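Local coordinates for protein cortical-lytic enzyme (Bacillus cereus, PDB 4S3J) that cleaves partially degraded cortex peptidoglycan during spore germination as an N-acetylglucosaminidase and probably recognises muramic acid delta-lactam residues, at residues A[201-206]-A[215-220]; A[232-237]-A[270-275]. One frame throughout, in Å; residues are numbered along the deposited sequence.

Interaction 1 (A[201-206]-A[215-220])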
ATOM      1  N   THR A 201     -17.995 -18.519  17.040  1.00 29.06           N
ATOM      2  CA  THR A 201     -17.297 -19.243  18.095  1.00 25.27           C
ATOM      3  C   THR A 201     -15.932 -19.737  17.618  1.00 27.44           C
ATOM      4  O   THR A 201     -14.932 -19.570  18.318  1.00 28.54           O
ATOM      5  CB  THR A 201     -18.149 -20.435  18.591  1.00 29.01           C
ATOM      6  OG1 THR A 201     -19.313 -19.926  19.250  1.00 29.60           O
ATOM      7  CG2 THR A 201     -17.383 -21.294  19.570  1.00 35.42           C
ATOM      8  N   ASN A 202     -15.880 -20.312  16.420  1.00 24.67           N
ATOM      9  CA  ASN A 202     -14.620 -20.839  15.884  1.00 22.88           C
ATOM     10  C   ASN A 202     -13.613 -19.736  15.570  1.00 23.42           C
ATOM     11  O   ASN A 202     -12.401 -19.920  15.734  1.00 26.14           O
ATOM     12  CB  ASN A 202     -14.861 -21.672  14.620  1.00 24.08           C
ATOM     13  CG  ASN A 202     -15.449 -23.031  14.928  1.00 34.49           C
ATOM     14  OD1 ASN A 202     -15.158 -23.620  15.971  1.00 37.85           O
ATOM     15  ND2 ASN A 202     -16.288 -23.535  14.028  1.00 31.95           N
ATOM     16  N   ILE A 203     -14.124 -18.606  15.091  1.00 23.71           N
ATOM     17  CA  ILE A 203     -13.290 -17.431  14.815  1.00 22.63           C
ATOM     18  C   ILE A 203     -12.611 -16.940  16.093  1.00 25.61           C
ATOM     19  O   ILE A 203     -11.417 -16.636  16.088  1.00 26.83           O
ATOM     20  CB  ILE A 203     -14.129 -16.297  14.194  1.00 22.95           C
ATOM     21  CG1 ILE A 203     -14.533 -16.682  12.768  1.00 24.94           C
ATOM     22  CG2 ILE A 203     -13.359 -14.962  14.194  1.00 26.30           C
ATOM     23  CD1 ILE A 203     -15.632 -15.815  12.196  1.00 25.21           C
ATOM     24  N   LEU A 204     -13.368 -16.845  17.181  1.00 26.31           N
ATOM     25  CA  LEU A 204     -12.803 -16.364  18.438  1.00 26.74           C
ATOM     26  C   LEU A 204     -11.754 -17.331  18.988  1.00 28.14           C
ATOM     27  O   LEU A 204     -10.714 -16.892  19.490  1.00 29.08           O
ATOM     28  CB  LEU A 204     -13.895 -16.160  19.479  1.00 28.73           C
ATOM     29  CG  LEU A 204     -14.969 -15.130  19.146  1.00 45.08           C
ATOM     30  CD1 LEU A 204     -16.087 -15.166  20.185  1.00 55.72           C
ATOM     31  CD2 LEU A 204     -14.377 -13.763  19.061  1.00 46.93           C
ATOM     32  N   GLN A 205     -12.020 -18.634  18.905  1.00 27.99           N
ATOM     33  CA  GLN A 205     -11.049 -19.618  19.373  1.00 29.80           C
ATOM     34  C   GLN A 205      -9.777 -19.589  18.523  1.00 33.77           C
ATOM     35  O   GLN A 205      -8.678 -19.702  19.055  1.00 28.71           O
ATOM     36  CB  GLN A 205     -11.638 -21.031  19.345  1.00 36.38           C
ATOM     37  CG  GLN A 205     -12.593 -21.313  20.482  1.00 52.66           C
ATOM     38  CD  GLN A 205     -13.335 -22.620  20.302  1.00 57.15           C
ATOM     39  OE1 GLN A 205     -13.142 -23.331  19.307  1.00 46.67           O
ATOM     40  NE2 GLN A 205     -14.190 -22.947  21.266  1.00 63.00           N
ATOM     41  N   THR A 206      -9.924 -19.413  17.215  1.00 26.32           N
ATOM     42  CA  THR A 206      -8.761 -19.302  16.324  1.00 26.42           C
ATOM     43  C   THR A 206      -7.938 -18.040  16.633  1.00 28.75           C
ATOM     44  O   THR A 206      -6.715 -18.115  16.767  1.00 24.92           O
ATOM     45  CB  THR A 206      -9.197 -19.305  14.838  1.00 26.59           C
ATOM     46  OG1 THR A 206      -9.862 -20.534  14.528  1.00 29.07           O
ATOM     47  CG2 THR A 206      -7.997 -19.144  13.909  1.00 22.21           C
ATOM     48  N   ILE A 215      -9.721  -9.100  14.027  1.00 22.68           N
ATOM     49  CA  ILE A 215     -10.450 -10.002  13.151  1.00 19.70           C
ATOM     50  C   ILE A 215     -10.886  -9.235  11.921  1.00 18.61           C
ATOM     51  O   ILE A 215     -11.590  -8.221  12.027  1.00 19.26           O
ATOM     52  CB  ILE A 215     -11.690 -10.612  13.856  1.00 20.68           C
ATOM     53  CG1 ILE A 215     -11.287 -11.540  15.011  1.00 26.50           C
ATOM     54  CG2 ILE A 215     -12.474 -11.500  12.885  1.00 22.43           C
ATOM     55  CD1 ILE A 215     -10.667 -10.915  16.183  1.00 34.41           C
ATOM     56  N   HIS A 216     -10.426  -9.694  10.764  1.00 18.27           N
ATOM     57  CA  HIS A 216     -10.626  -8.982   9.514  1.00 17.91           C
ATOM     58  C   HIS A 216     -11.424  -9.788   8.489  1.00 19.78           C
ATOM     59  O   HIS A 216     -10.973 -10.840   8.054  1.00 20.76           O
ATOM     60  CB  HIS A 216      -9.285  -8.623   8.878  1.00 17.05           C
ATOM     61  CG  HIS A 216      -9.424  -7.787   7.647  1.00 16.68           C
ATOM     62  ND1 HIS A 216      -9.443  -6.420   7.684  1.00 17.34           N
ATOM     63  CD2 HIS A 216      -9.606  -8.133   6.345  1.00 19.99           C
ATOM     64  CE1 HIS A 216      -9.610  -5.941   6.460  1.00 22.65           C
ATOM     65  NE2 HIS A 216      -9.720  -6.967   5.636  1.00 21.52           N
ATOM     66  N   PHE A 217     -12.580  -9.268   8.077  1.00 20.34           N
ATOM     67  CA  PHE A 217     -13.376  -9.907   7.040  1.00 20.19           C
ATOM     68  C   PHE A 217     -13.144  -9.289   5.677  1.00 18.68           C
ATOM     69  O   PHE A 217     -13.322  -8.065   5.463  1.00 21.23           O
ATOM     70  CB  PHE A 217     -14.857  -9.853   7.397  1.00 20.97           C
ATOM     71  CG  PHE A 217     -15.187 -10.629   8.617  1.00 20.58           C
ATOM     72  CD1 PHE A 217     -15.325 -12.003   8.549  1.00 20.01           C
ATOM     73  CD2 PHE A 217     -15.361  -9.999   9.836  1.00 20.82           C
ATOM     74  CE1 PHE A 217     -15.610 -12.736   9.667  1.00 19.88           C
ATOM     75  CE2 PHE A 217     -15.657 -10.733  10.970  1.00 23.08           C
ATOM     76  CZ  PHE A 217     -15.783 -12.107  10.883  1.00 22.44           C
ATOM     77  N   ASP A 218     -12.642 -10.126   4.782  1.00 19.88           N
ATOM     78  CA  ASP A 218     -12.556  -9.786   3.379  1.00 18.68           C
ATOM     79  C   ASP A 218     -13.594 -10.623   2.646  1.00 22.45           C
ATOM     80  O   ASP A 218     -13.273 -11.659   2.067  1.00 20.35           O
ATOM     81  CB  ASP A 218     -11.160 -10.031   2.829  1.00 21.77           C
ATOM     82  CG  ASP A 218     -11.047  -9.653   1.363  1.00 24.54           C
ATOM     83  OD1 ASP A 218     -11.940  -8.924   0.870  1.00 20.46           O
ATOM     84  OD2 ASP A 218     -10.060 -10.058   0.717  1.00 33.92           O
ATOM     85  N   PHE A 219     -14.846 -10.187   2.734  1.00 19.55           N
ATOM     86  CA  PHE A 219     -15.955 -10.807   2.009  1.00 18.81           C
ATOM     87  C   PHE A 219     -16.217  -9.981   0.748  1.00 22.13           C
ATOM     88  O   PHE A 219     -16.530  -8.775   0.835  1.00 23.18           O
ATOM     89  CB  PHE A 219     -17.231 -10.869   2.871  1.00 20.31           C
ATOM     90  CG  PHE A 219     -17.208 -11.913   3.976  1.00 19.51           C
ATOM     91  CD1 PHE A 219     -16.189 -12.844   4.087  1.00 18.22           C
ATOM     92  CD2 PHE A 219     -18.251 -11.967   4.895  1.00 22.80           C
ATOM     93  CE1 PHE A 219     -16.204 -13.800   5.089  1.00 18.43           C
ATOM     94  CE2 PHE A 219     -18.264 -12.922   5.896  1.00 26.86           C
ATOM     95  CZ  PHE A 219     -17.239 -13.841   5.986  1.00 22.18           C
ATOM     96  N   GLU A 220     -16.028 -10.591  -0.413  1.00 19.75           N
ATOM     97  CA  GLU A 220     -16.272  -9.932  -1.698  1.00 20.30           C
ATOM     98  C   GLU A 220     -17.224 -10.770  -2.554  1.00 25.18           C
ATOM     99  O   GLU A 220     -17.430 -11.945  -2.280  1.00 23.59           O
ATOM    100  CB  GLU A 220     -14.957  -9.682  -2.430  1.00 19.48           C
ATOM    101  CG  GLU A 220     -14.030  -8.780  -1.633  1.00 19.79           C
ATOM    102  CD  GLU A 220     -12.726  -8.505  -2.330  1.00 22.12           C
ATOM    103  OE1 GLU A 220     -12.732  -8.278  -3.560  1.00 31.55           O
ATOM    104  OE2 GLU A 220     -11.677  -8.547  -1.644  1.00 23.90           O
TER

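Interaction 2 (A[232-237]-A[270-275])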
ATOM      1  N   ARG A 232     -25.578  -7.072   9.905  1.00 27.19           N
ATOM      2  CA  ARG A 232     -25.969  -7.750  11.142  1.00 26.36           C
ATOM      3  C   ARG A 232     -24.902  -8.717  11.615  1.00 28.43           C
ATOM      4  O   ARG A 232     -24.649  -8.826  12.810  1.00 25.16           O
ATOM      5  CB  ARG A 232     -27.285  -8.514  10.982  1.00 29.96           C
ATOM      6  CG  ARG A 232     -28.515  -7.679  10.766  1.00 49.22           C
ATOM      7  CD  ARG A 232     -29.748  -8.513  11.052  1.00 53.94           C
ATOM      8  NE  ARG A 232     -29.858  -9.639  10.123  1.00 32.78           N
ATOM      9  CZ  ARG A 232     -30.464  -9.583   8.941  1.00 44.90           C
ATOM     10  NH1 ARG A 232     -31.037  -8.453   8.539  1.00 49.86           N
ATOM     11  NH2 ARG A 232     -30.509 -10.660   8.161  1.00 45.25           N
ATOM     12  N   PHE A 233     -24.287  -9.447  10.686  1.00 22.73           N
ATOM     13  CA  PHE A 233     -23.196 -10.328  11.064  1.00 25.11           C
ATOM     14  C   PHE A 233     -22.068  -9.531  11.724  1.00 26.90           C
ATOM     15  O   PHE A 233     -21.545  -9.933  12.760  1.00 22.97           O
ATOM     16  CB  PHE A 233     -22.668 -11.090   9.841  1.00 23.86           C
ATOM     17  CG  PHE A 233     -21.387 -11.826  10.094  1.00 25.93           C
ATOM     18  CD1 PHE A 233     -21.355 -12.924  10.933  1.00 27.79           C
ATOM     19  CD2 PHE A 233     -20.208 -11.430   9.469  1.00 23.29           C
ATOM     20  CE1 PHE A 233     -20.178 -13.611  11.160  1.00 24.93           C
ATOM     21  CE2 PHE A 233     -19.026 -12.121   9.690  1.00 26.86           C
ATOM     22  CZ  PHE A 233     -19.012 -13.208  10.535  1.00 24.13           C
ATOM     23  N   LEU A 234     -21.695  -8.402  11.134  1.00 23.89           N
ATOM     24  CA  LEU A 234     -20.608  -7.613  11.695  1.00 21.70           C
ATOM     25  C   LEU A 234     -20.984  -7.104  13.085  1.00 24.33           C
ATOM     26  O   LEU A 234     -20.145  -7.144  13.991  1.00 23.87           O
ATOM     27  CB  LEU A 234     -20.244  -6.459  10.764  1.00 21.29           C
ATOM     28  CG  LEU A 234     -19.588  -6.887   9.438  1.00 22.76           C
ATOM     29  CD1 LEU A 234     -19.513  -5.675   8.545  1.00 25.40           C
ATOM     30  CD2 LEU A 234     -18.199  -7.508   9.643  1.00 21.78           C
ATOM     31  N   ARG A 235     -22.247  -6.710  13.290  1.00 26.61           N
ATOM     32  CA  ARG A 235     -22.664  -6.300  14.620  1.00 27.98           C
ATOM     33  C   ARG A 235     -22.564  -7.476  15.577  1.00 29.62           C
ATOM     34  O   ARG A 235     -22.122  -7.319  16.704  1.00 26.87           O
ATOM     35  CB  ARG A 235     -24.100  -5.742  14.641  1.00 27.57           C
ATOM     36  CG  ARG A 235     -24.331  -4.546  13.738  1.00 34.15           C
ATOM     37  CD  ARG A 235     -25.752  -3.985  13.812  1.00 37.07           C
ATOM     38  NE  ARG A 235     -25.919  -2.931  12.812  1.00 40.60           N
ATOM     39  CZ  ARG A 235     -26.639  -3.034  11.697  1.00 46.45           C
ATOM     40  NH1 ARG A 235     -27.331  -4.139  11.428  1.00 35.68           N
ATOM     41  NH2 ARG A 235     -26.685  -2.011  10.849  1.00 40.32           N
ATOM     42  N   ASN A 236     -22.964  -8.667  15.129  1.00 24.89           N
ATOM     43  CA  ASN A 236     -22.918  -9.834  16.007  1.00 25.30           C
ATOM     44  C   ASN A 236     -21.494 -10.172  16.438  1.00 26.02           C
ATOM     45  O   ASN A 236     -21.257 -10.513  17.591  1.00 28.97           O
ATOM     46  CB  ASN A 236     -23.542 -11.049  15.330  1.00 24.81           C
ATOM     47  CG  ASN A 236     -25.058 -10.940  15.199  1.00 28.90           C
ATOM     48  OD1 ASN A 236     -25.705 -10.127  15.870  1.00 31.68           O
ATOM     49  ND2 ASN A 236     -25.628 -11.755  14.316  1.00 30.29           N
ATOM     50  N   VAL A 237     -20.543 -10.085  15.510  1.00 26.06           N
ATOM     51  CA  VAL A 237     -19.147 -10.332  15.856  1.00 22.86           C
ATOM     52  C   VAL A 237     -18.624  -9.251  16.802  1.00 23.18           C
ATOM     53  O   VAL A 237     -17.995  -9.564  17.812  1.00 26.84           O
ATOM     54  CB  VAL A 237     -18.240 -10.381  14.602  1.00 22.00           C
ATOM     55  CG1 VAL A 237     -16.779 -10.534  15.013  1.00 23.02           C
ATOM     56  CG2 VAL A 237     -18.656 -11.532  13.683  1.00 22.29           C
ATOM     57  N   LYS A 270     -21.466   3.333   5.172  1.00 26.42           N
ATOM     58  CA  LYS A 270     -22.006   4.003   6.351  1.00 31.96           C
ATOM     59  C   LYS A 270     -22.233   3.013   7.487  1.00 27.11           C
ATOM     60  O   LYS A 270     -21.838   3.253   8.621  1.00 26.02           O
ATOM     61  CB  LYS A 270     -23.332   4.680   6.009  1.00 41.19           C
ATOM     62  CG  LYS A 270     -23.880   5.617   7.082  1.00 69.28           C
ATOM     63  CD  LYS A 270     -25.208   6.213   6.627  1.00 97.40           C
ATOM     64  CE  LYS A 270     -25.049   7.245   5.530  1.00108.13           C
ATOM     65  NZ  LYS A 270     -26.375   7.738   5.064  1.00116.26           N
ATOM     66  N   ALA A 271     -22.873   1.888   7.181  1.00 24.89           N
ATOM     67  CA  ALA A 271     -23.157   0.898   8.207  1.00 24.24           C
ATOM     68  C   ALA A 271     -21.893   0.277   8.786  1.00 25.30           C
ATOM     69  O   ALA A 271     -21.769   0.135   9.996  1.00 27.81           O
ATOM     70  CB  ALA A 271     -24.075  -0.195   7.651  1.00 25.97           C
ATOM     71  N   GLN A 272     -20.963  -0.125   7.921  1.00 25.89           N
ATOM     72  CA  GLN A 272     -19.750  -0.758   8.421  1.00 25.36           C
ATOM     73  C   GLN A 272     -18.938   0.232   9.247  1.00 25.02           C
ATOM     74  O   GLN A 272     -18.404  -0.121  10.296  1.00 26.73           O
ATOM     75  CB  GLN A 272     -18.913  -1.330   7.262  1.00 23.08           C
ATOM     76  CG  GLN A 272     -19.588  -2.514   6.552  1.00 22.31           C
ATOM     77  CD  GLN A 272     -18.626  -3.376   5.738  1.00 24.71           C
ATOM     78  OE1 GLN A 272     -17.418  -3.345   5.954  1.00 27.76           O
ATOM     79  NE2 GLN A 272     -19.168  -4.120   4.778  1.00 25.46           N
ATOM     80  N   GLY A 273     -18.888   1.485   8.804  1.00 24.29           N
ATOM     81  CA  GLY A 273     -18.132   2.510   9.505  1.00 27.24           C
ATOM     82  C   GLY A 273     -18.601   2.742  10.931  1.00 31.78           C
ATOM     83  O   GLY A 273     -17.841   3.180  11.801  1.00 32.62           O
ATOM     84  N   GLN A 274     -19.875   2.455  11.167  1.00 28.78           N
ATOM     85  CA  GLN A 274     -20.465   2.592  12.478  1.00 31.22           C
ATOM     86  C   GLN A 274     -20.126   1.405  13.392  1.00 38.69           C
ATOM     87  O   GLN A 274     -20.200   1.511  14.614  1.00 31.36           O
ATOM     88  CB  GLN A 274     -21.983   2.763  12.328  1.00 32.18           C
ATOM     89  CG  GLN A 274     -22.669   3.316  13.553  1.00 52.01           C
ATOM     90  CD  GLN A 274     -24.101   3.735  13.275  1.00 71.21           C
ATOM     91  OE1 GLN A 274     -24.457   4.055  12.140  1.00 74.04           O
ATOM     92  NE2 GLN A 274     -24.929   3.745  14.312  1.00 73.14           N
ATOM     93  N   ILE A 275     -19.826   0.258  12.788  1.00 25.73           N
ATOM     94  CA  ILE A 275     -19.584  -0.972  13.527  1.00 27.41           C
ATOM     95  C   ILE A 275     -18.105  -1.265  13.779  1.00 27.74           C
ATOM     96  O   ILE A 275     -17.713  -1.622  14.883  1.00 28.84           O
ATOM     97  CB  ILE A 275     -20.196  -2.174  12.789  1.00 26.96           C
ATOM     98  CG1 ILE A 275     -21.699  -1.967  12.572  1.00 30.02           C
ATOM     99  CG2 ILE A 275     -19.949  -3.468  13.564  1.00 27.19           C
ATOM    100  CD1 ILE A 275     -22.312  -2.884  11.541  1.00 25.04           C
TER
HETATM  101  O   HOH W   1     -24.368   0.099  11.233  1.00 26.59           O

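Interaction 1 (A[201-206]-A[215-220])
Ile203 reaches from helix 193-210 onto strand 214-218 with two separate methyl ends, each finding its own partner. The CG2 branch lies against Ile215, CG2 to CG2 at 3.8 Å, and the CG1 carbon of Ile215 stands next to it at 4.1 Å from Ile203 CG2. These two isoleucines cross at a slant, branch against branch. The other arm of Ile203 stretches out along CG1, with chi2 at 165°, which carries CD1 to the rim of the Phe217 ring. There it sits near the ring plane, 3.9 Å from Phe217 CZ, so the phenyl offers its edge to the methyl. Ile203 and Phe217 come from opposite directions, from helix and strand, and meet with the methyl at the ring's edge. All three residues are buried, and the contact is purely apolar.

This is helix-on-barrel packing in the family 18 TIM barrel: the helix covers the outside of the strand that follows it. His216 points the other way, bonding to Ser248 and Thr250. Ile203 also touches Leu171 and Ile173 of strand 168-177, parallel to 214-218, while Phe217 continues onto Tyr230, Leu234 and Val237 of helix 227-240.

Interaction 2 (A[232-237]-A[270-275])
Ile275 packs against two consecutive residues of helix 227-240, one with each branch. Its CD1 presses on the aliphatic part of Arg235, 3.4 Å from Arg235 CG, and the two side chains cross at about a right angle. Its CG2, the branch anti to the backbone N, turns to Leu234 instead and lies 3.7 Å from the carbonyl Leu234 O and 4.1 Å from Leu234 CB. Leu234 sets CD1 against Gln272, 3.7 Å from Gln272 CD and equally near its CG, so the methyl meets the chain where it joins the amide.

The helices 227-240 and 269-275 run side by side here: the axes of segments 232-237 and 270-275 come within 9.9 Å and are 1° from parallel. Both belong to the outer layer of the family 18 TIM barrel, where successive helices run in the same direction around the strands.

Beyond these contacts, polar groups tie the side chains to their surroundings. Arg235 is extended from CG to NE, which takes its guanidinium past Ile275; NH1 forms a salt bridge with Glu228, and Arg235 NH2 donates to a water oxygen at 3.2 Å. That water in turn donates to Ala271 O, bridging the helices. Gln272 OE1 is bonded to Thr249 OG1, tying the amide to strand 246-251, and Leu234 rests on the same threonine. Nearer the start of helix 269-275, Ala271 N is held by Asp268 OD1.

In the fold
Interaction 1 and interaction 2 have centres about 14 Å apart and are joined through strand 214-218 and helix 227-240, which follow each other in the chain. Phe217 spans them: its CZ is 3.4 Å from Phe233 CZ, in an edge-to-face pairing, and its CD2 is 3.8 Å from Leu234 CD2. Thus the ring edged by Ile203 in interaction 1 also backs the leucine that meets Gln272 in interaction 2. Segment 215-220 ends at Glu220, the likely proton donor, whose OE2 lies 2.6 Å from Asp218 OD1. The side chain of Gln272 is about 9 Å from that of Glu220.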